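Local coordinates for protein apolipophorin-3b (PDB 1AEP) that helps load diacylglycerol into lipophorin by covering its expanding hydrophobic surface, and so supports lipid transport during insect flight, at residues Q44-V55 against K140-S151. Numbering follows the deposited sequence.
Sequences QANAFKTKIAEV and KTKEAAANLQNS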
loop_
_atom_site.group_PDB
_atom_site.type_symbol
_atom_site.label_atom_id
_atom_site.label_comp_id
_atom_site.label_asym_id
_atom_site.label_seq_id
_atom_site.Cartn_x
_atom_site.Cartn_y
_atom_site.Cartn_z
ATOM N N GLN A 44 -13.105 -2.143 -3.088
ATOM C CA GLN A 44 -11.716 -2.505 -3.170
ATOM C C GLN A 44 -10.829 -1.529 -2.419
ATOM O O GLN A 44 -9.925 -1.914 -1.670
ATOM C CB GLN A 44 -11.388 -2.560 -4.659
ATOM C CG GLN A 44 -12.135 -3.748 -5.247
ATOM C CD GLN A 44 -11.915 -4.950 -4.353
ATOM O OE1 GLN A 44 -10.771 -5.351 -4.095
ATOM N NE2 GLN A 44 -13.005 -5.521 -3.851
ATOM N N ALA A 45 -11.087 -0.259 -2.642
ATOM C CA ALA A 45 -10.318 0.736 -1.960
ATOM C C ALA A 45 -10.415 0.532 -0.459
ATOM O O ALA A 45 -9.454 0.672 0.287
ATOM C CB ALA A 45 -10.917 2.048 -2.352
ATOM N N ASN A 46 -11.600 0.176 -0.010
ATOM C CA ASN A 46 -11.765 -0.006 1.393
ATOM C C ASN A 46 -11.052 -1.220 1.908
ATOM O O ASN A 46 -10.541 -1.231 3.015
ATOM C CB ASN A 46 -13.216 0.059 1.818
ATOM C CG ASN A 46 -13.702 1.464 2.117
ATOM O OD1 ASN A 46 -12.981 2.299 2.732
ATOM N ND2 ASN A 46 -14.931 1.740 1.703
ATOM N N ALA A 47 -11.022 -2.255 1.088
ATOM C CA ALA A 47 -10.343 -3.470 1.498
ATOM C C ALA A 47 -8.845 -3.231 1.680
ATOM O O ALA A 47 -8.223 -3.703 2.632
ATOM C CB ALA A 47 -10.614 -4.482 0.423
ATOM N N PHE A 48 -8.284 -2.468 0.755
ATOM C CA PHE A 48 -6.894 -2.124 0.758
ATOM C C PHE A 48 -6.553 -1.297 1.945
ATOM O O PHE A 48 -5.656 -1.588 2.755
ATOM C CB PHE A 48 -6.750 -1.223 -0.474
ATOM C CG PHE A 48 -5.328 -0.985 -0.834
ATOM C CD1 PHE A 48 -4.528 -2.012 -1.324
ATOM C CD2 PHE A 48 -4.754 0.266 -0.636
ATOM C CE1 PHE A 48 -3.184 -1.813 -1.625
ATOM C CE2 PHE A 48 -3.405 0.479 -0.907
ATOM C CZ PHE A 48 -2.614 -0.565 -1.387
ATOM N N LYS A 49 -7.303 -0.211 2.022
ATOM C CA LYS A 49 -7.104 0.732 3.093
ATOM C C LYS A 49 -7.014 -0.029 4.397
ATOM O O LYS A 49 -6.196 0.238 5.273
ATOM C CB LYS A 49 -8.368 1.562 3.010
ATOM C CG LYS A 49 -8.552 2.760 3.911
ATOM C CD LYS A 49 -9.354 3.869 3.233
ATOM C CE LYS A 49 -10.797 4.085 3.744
ATOM N NZ LYS A 49 -11.294 5.452 3.520
ATOM N N THR A 50 -7.914 -0.992 4.519
ATOM C CA THR A 50 -8.040 -1.808 5.731
ATOM C C THR A 50 -6.776 -2.546 6.069
ATOM O O THR A 50 -6.356 -2.636 7.212
ATOM C CB THR A 50 -9.281 -2.735 5.694
ATOM O OG1 THR A 50 -10.483 -2.039 5.930
ATOM C CG2 THR A 50 -9.188 -3.984 6.548
ATOM N N LYS A 51 -6.214 -3.145 5.035
ATOM C CA LYS A 51 -5.003 -3.902 5.162
ATOM C C LYS A 51 -3.795 -3.011 5.480
ATOM O O LYS A 51 -3.035 -3.319 6.393
ATOM C CB LYS A 51 -4.781 -4.717 3.914
ATOM C CG LYS A 51 -5.691 -5.923 3.877
ATOM C CD LYS A 51 -5.242 -6.985 4.846
ATOM C CE LYS A 51 -6.174 -8.192 4.900
ATOM N NZ LYS A 51 -6.016 -9.041 6.093
ATOM N N ILE A 52 -3.607 -1.916 4.730
ATOM C CA ILE A 52 -2.510 -0.974 4.948
ATOM C C ILE A 52 -2.511 -0.382 6.346
ATOM O O ILE A 52 -1.486 -0.128 6.985
ATOM C CB ILE A 52 -2.581 0.165 3.946
ATOM C CG1 ILE A 52 -2.174 -0.466 2.635
ATOM C CG2 ILE A 52 -1.611 1.280 4.322
ATOM C CD1 ILE A 52 -0.666 -0.391 2.437
ATOM N N ALA A 53 -3.693 -0.166 6.844
ATOM C CA ALA A 53 -3.795 0.339 8.177
ATOM C C ALA A 53 -3.373 -0.733 9.198
ATOM O O ALA A 53 -2.911 -0.445 10.304
ATOM C CB ALA A 53 -5.244 0.768 8.331
ATOM N N GLU A 54 -3.537 -1.999 8.826
ATOM C CA GLU A 54 -3.163 -3.088 9.707
ATOM C C GLU A 54 -1.680 -3.080 9.960
ATOM O O GLU A 54 -1.225 -3.216 11.098
ATOM C CB GLU A 54 -3.504 -4.440 9.076
ATOM C CG GLU A 54 -4.137 -5.460 10.020
ATOM C CD GLU A 54 -5.062 -6.372 9.273
ATOM O OE1 GLU A 54 -4.685 -7.370 8.726
ATOM O OE2 GLU A 54 -6.309 -5.903 9.270
ATOM N N VAL A 55 -0.941 -2.940 8.856
ATOM C CA VAL A 55 0.497 -2.883 8.800
ATOM C C VAL A 55 0.978 -1.734 9.642
ATOM O O VAL A 55 1.783 -1.882 10.567
ATOM C CB VAL A 55 0.858 -2.604 7.326
ATOM C CG1 VAL A 55 2.299 -2.285 7.127
ATOM C CG2 VAL A 55 0.503 -3.788 6.490
ATOM N N LYS A 140 2.588 -8.123 3.278
ATOM C CA LYS A 140 1.179 -7.842 3.513
ATOM C C LYS A 140 0.674 -6.764 2.576
ATOM O O LYS A 140 -0.479 -6.789 2.171
ATOM C CB LYS A 140 0.915 -7.349 4.906
ATOM C CG LYS A 140 0.871 -8.461 5.922
ATOM C CD LYS A 140 -0.255 -8.220 6.898
ATOM C CE LYS A 140 0.028 -8.808 8.269
ATOM N NZ LYS A 140 -1.144 -8.763 9.160
ATOM N N THR A 141 1.534 -5.806 2.247
ATOM C CA THR A 141 1.168 -4.740 1.339
ATOM C C THR A 141 1.065 -5.274 -0.096
ATOM O O THR A 141 0.177 -4.907 -0.870
ATOM C CB THR A 141 2.167 -3.564 1.512
ATOM O OG1 THR A 141 2.272 -3.229 2.884
ATOM C CG2 THR A 141 1.758 -2.352 0.691
ATOM N N LYS A 142 1.992 -6.169 -0.458
ATOM C CA LYS A 142 2.026 -6.808 -1.763
ATOM C C LYS A 142 0.732 -7.584 -2.006
ATOM O O LYS A 142 0.103 -7.445 -3.063
ATOM C CB LYS A 142 3.186 -7.746 -1.725
ATOM C CG LYS A 142 3.692 -8.039 -3.087
ATOM C CD LYS A 142 3.734 -9.512 -3.349
ATOM C CE LYS A 142 5.145 -10.055 -3.499
ATOM N NZ LYS A 142 5.214 -10.990 -4.618
ATOM N N GLU A 143 0.321 -8.366 -0.983
ATOM C CA GLU A 143 -0.916 -9.170 -1.016
ATOM C C GLU A 143 -2.166 -8.322 -1.193
ATOM O O GLU A 143 -3.054 -8.640 -1.996
ATOM C CB GLU A 143 -1.093 -10.170 0.158
ATOM C CG GLU A 143 -2.111 -11.353 -0.100
ATOM C CD GLU A 143 -1.847 -12.267 -1.277
ATOM O OE1 GLU A 143 -0.542 -12.346 -1.586
ATOM O OE2 GLU A 143 -2.776 -12.828 -1.902
ATOM N N ALA A 144 -2.239 -7.240 -0.425
ATOM C CA ALA A 144 -3.357 -6.349 -0.514
ATOM C C ALA A 144 -3.506 -5.886 -1.953
ATOM O O ALA A 144 -4.578 -5.961 -2.539
ATOM C CB ALA A 144 -3.135 -5.181 0.416
ATOM N N ALA A 145 -2.397 -5.441 -2.542
ATOM C CA ALA A 145 -2.360 -4.995 -3.927
ATOM C C ALA A 145 -2.610 -6.130 -4.935
ATOM O O ALA A 145 -3.196 -5.894 -5.991
ATOM C CB ALA A 145 -1.023 -4.298 -4.226
ATOM N N ALA A 146 -2.162 -7.362 -4.671
ATOM C CA ALA A 146 -2.443 -8.433 -5.616
ATOM C C ALA A 146 -3.929 -8.769 -5.565
ATOM O O ALA A 146 -4.582 -8.993 -6.576
ATOM C CB ALA A 146 -1.683 -9.670 -5.247
ATOM N N ASN A 147 -4.470 -8.783 -4.352
ATOM C CA ASN A 147 -5.860 -9.073 -4.128
ATOM C C ASN A 147 -6.738 -8.121 -4.880
ATOM O O ASN A 147 -7.682 -8.533 -5.554
ATOM C CB ASN A 147 -6.168 -8.921 -2.678
ATOM C CG ASN A 147 -5.994 -10.247 -1.994
ATOM O OD1 ASN A 147 -6.189 -10.345 -0.787
ATOM N ND2 ASN A 147 -5.596 -11.268 -2.768
ATOM N N LEU A 148 -6.411 -6.841 -4.755
ATOM C CA LEU A 148 -7.136 -5.796 -5.443
ATOM C C LEU A 148 -7.144 -6.069 -6.925
ATOM O O LEU A 148 -8.168 -6.057 -7.601
ATOM C CB LEU A 148 -6.430 -4.456 -5.216
ATOM C CG LEU A 148 -7.246 -3.208 -5.556
ATOM C CD1 LEU A 148 -7.267 -2.405 -4.293
ATOM C CD2 LEU A 148 -6.450 -2.459 -6.561
ATOM N N GLN A 149 -5.975 -6.338 -7.446
ATOM C CA GLN A 149 -5.894 -6.610 -8.839
ATOM C C GLN A 149 -6.743 -7.798 -9.262
ATOM O O GLN A 149 -7.477 -7.726 -10.237
ATOM C CB GLN A 149 -4.458 -6.889 -9.110
ATOM C CG GLN A 149 -4.294 -7.348 -10.518
ATOM C CD GLN A 149 -2.855 -7.273 -10.908
ATOM O OE1 GLN A 149 -1.972 -7.083 -10.045
ATOM N NE2 GLN A 149 -2.652 -7.392 -12.210
ATOM N N ASN A 150 -6.645 -8.901 -8.510
ATOM C CA ASN A 150 -7.448 -10.069 -8.819
ATOM C C ASN A 150 -8.918 -9.699 -8.963
ATOM O O ASN A 150 -9.632 -10.182 -9.836
ATOM C CB ASN A 150 -7.303 -11.109 -7.702
ATOM C CG ASN A 150 -5.985 -11.855 -7.789
ATOM O OD1 ASN A 150 -5.220 -11.698 -8.758
ATOM N ND2 ASN A 150 -5.716 -12.648 -6.782
ATOM N N SER A 151 -9.368 -8.779 -8.103
ATOM C CA SER A 151 -10.746 -8.310 -8.135
ATOM C C SER A 151 -11.117 -7.511 -9.407
ATOM O O SER A 151 -12.102 -7.802 -10.079
ATOM C CB SER A 151 -11.091 -7.557 -6.840
ATOM O OG SER A 151 -10.623 -8.322 -5.727
#
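Phe48 lies against Ala144, Ala145 and Leu148 where two antiparallel helices pack, their local axes 9.4 Å apart at an angle of 177°. Traced outward, its CB meets Leu148 CD1 at 4.0 Å. CG is placed anti to the backbone N (chi1 -168°), which brings the end of the side chain close to helix 131-154: CD1 comes within 3.9 Å of Ala144 CB, and CE1 brings the ring edge to Ala145 N, nearly in the ring plane. Over one face, offset toward the rim, sits Ile52 CG1 of its own helix. Phe48 also touches Leu105 of helix 94-121, so the ring belongs to the interior of the five-helix bundle.

The same seam continues on both sides of the ring. Ile52 CD1 approaches Thr141 CG2 at 3.6 Å, both residues also touching Val108, while the Thr141 hydroxyl is hydrogen-bonded to Ala137 O in its own helix. At the other end, the bent Gln44 side chain brings OE1 to 3.4 Å from Ser151 OG; Ser151 OG donates instead to Asn147 O, tilted 34° from that carbonyl's plane.

Charges line the outer margin: Glu54 OE1 accepts a weak hydrogen bond from Lys51 NZ, part of a salt bridge within its own helix, and forms a long salt bridge, 3.8 Å, with Lys140 NZ, although Glu54 is poorly ordered. No hydrogen bond links 44-55 to 140-151. Apolar packing inside and a loose charged network outside mark both as amphipathic, consistent with a bundle that could open and turn its apolar faces to a lipid surface.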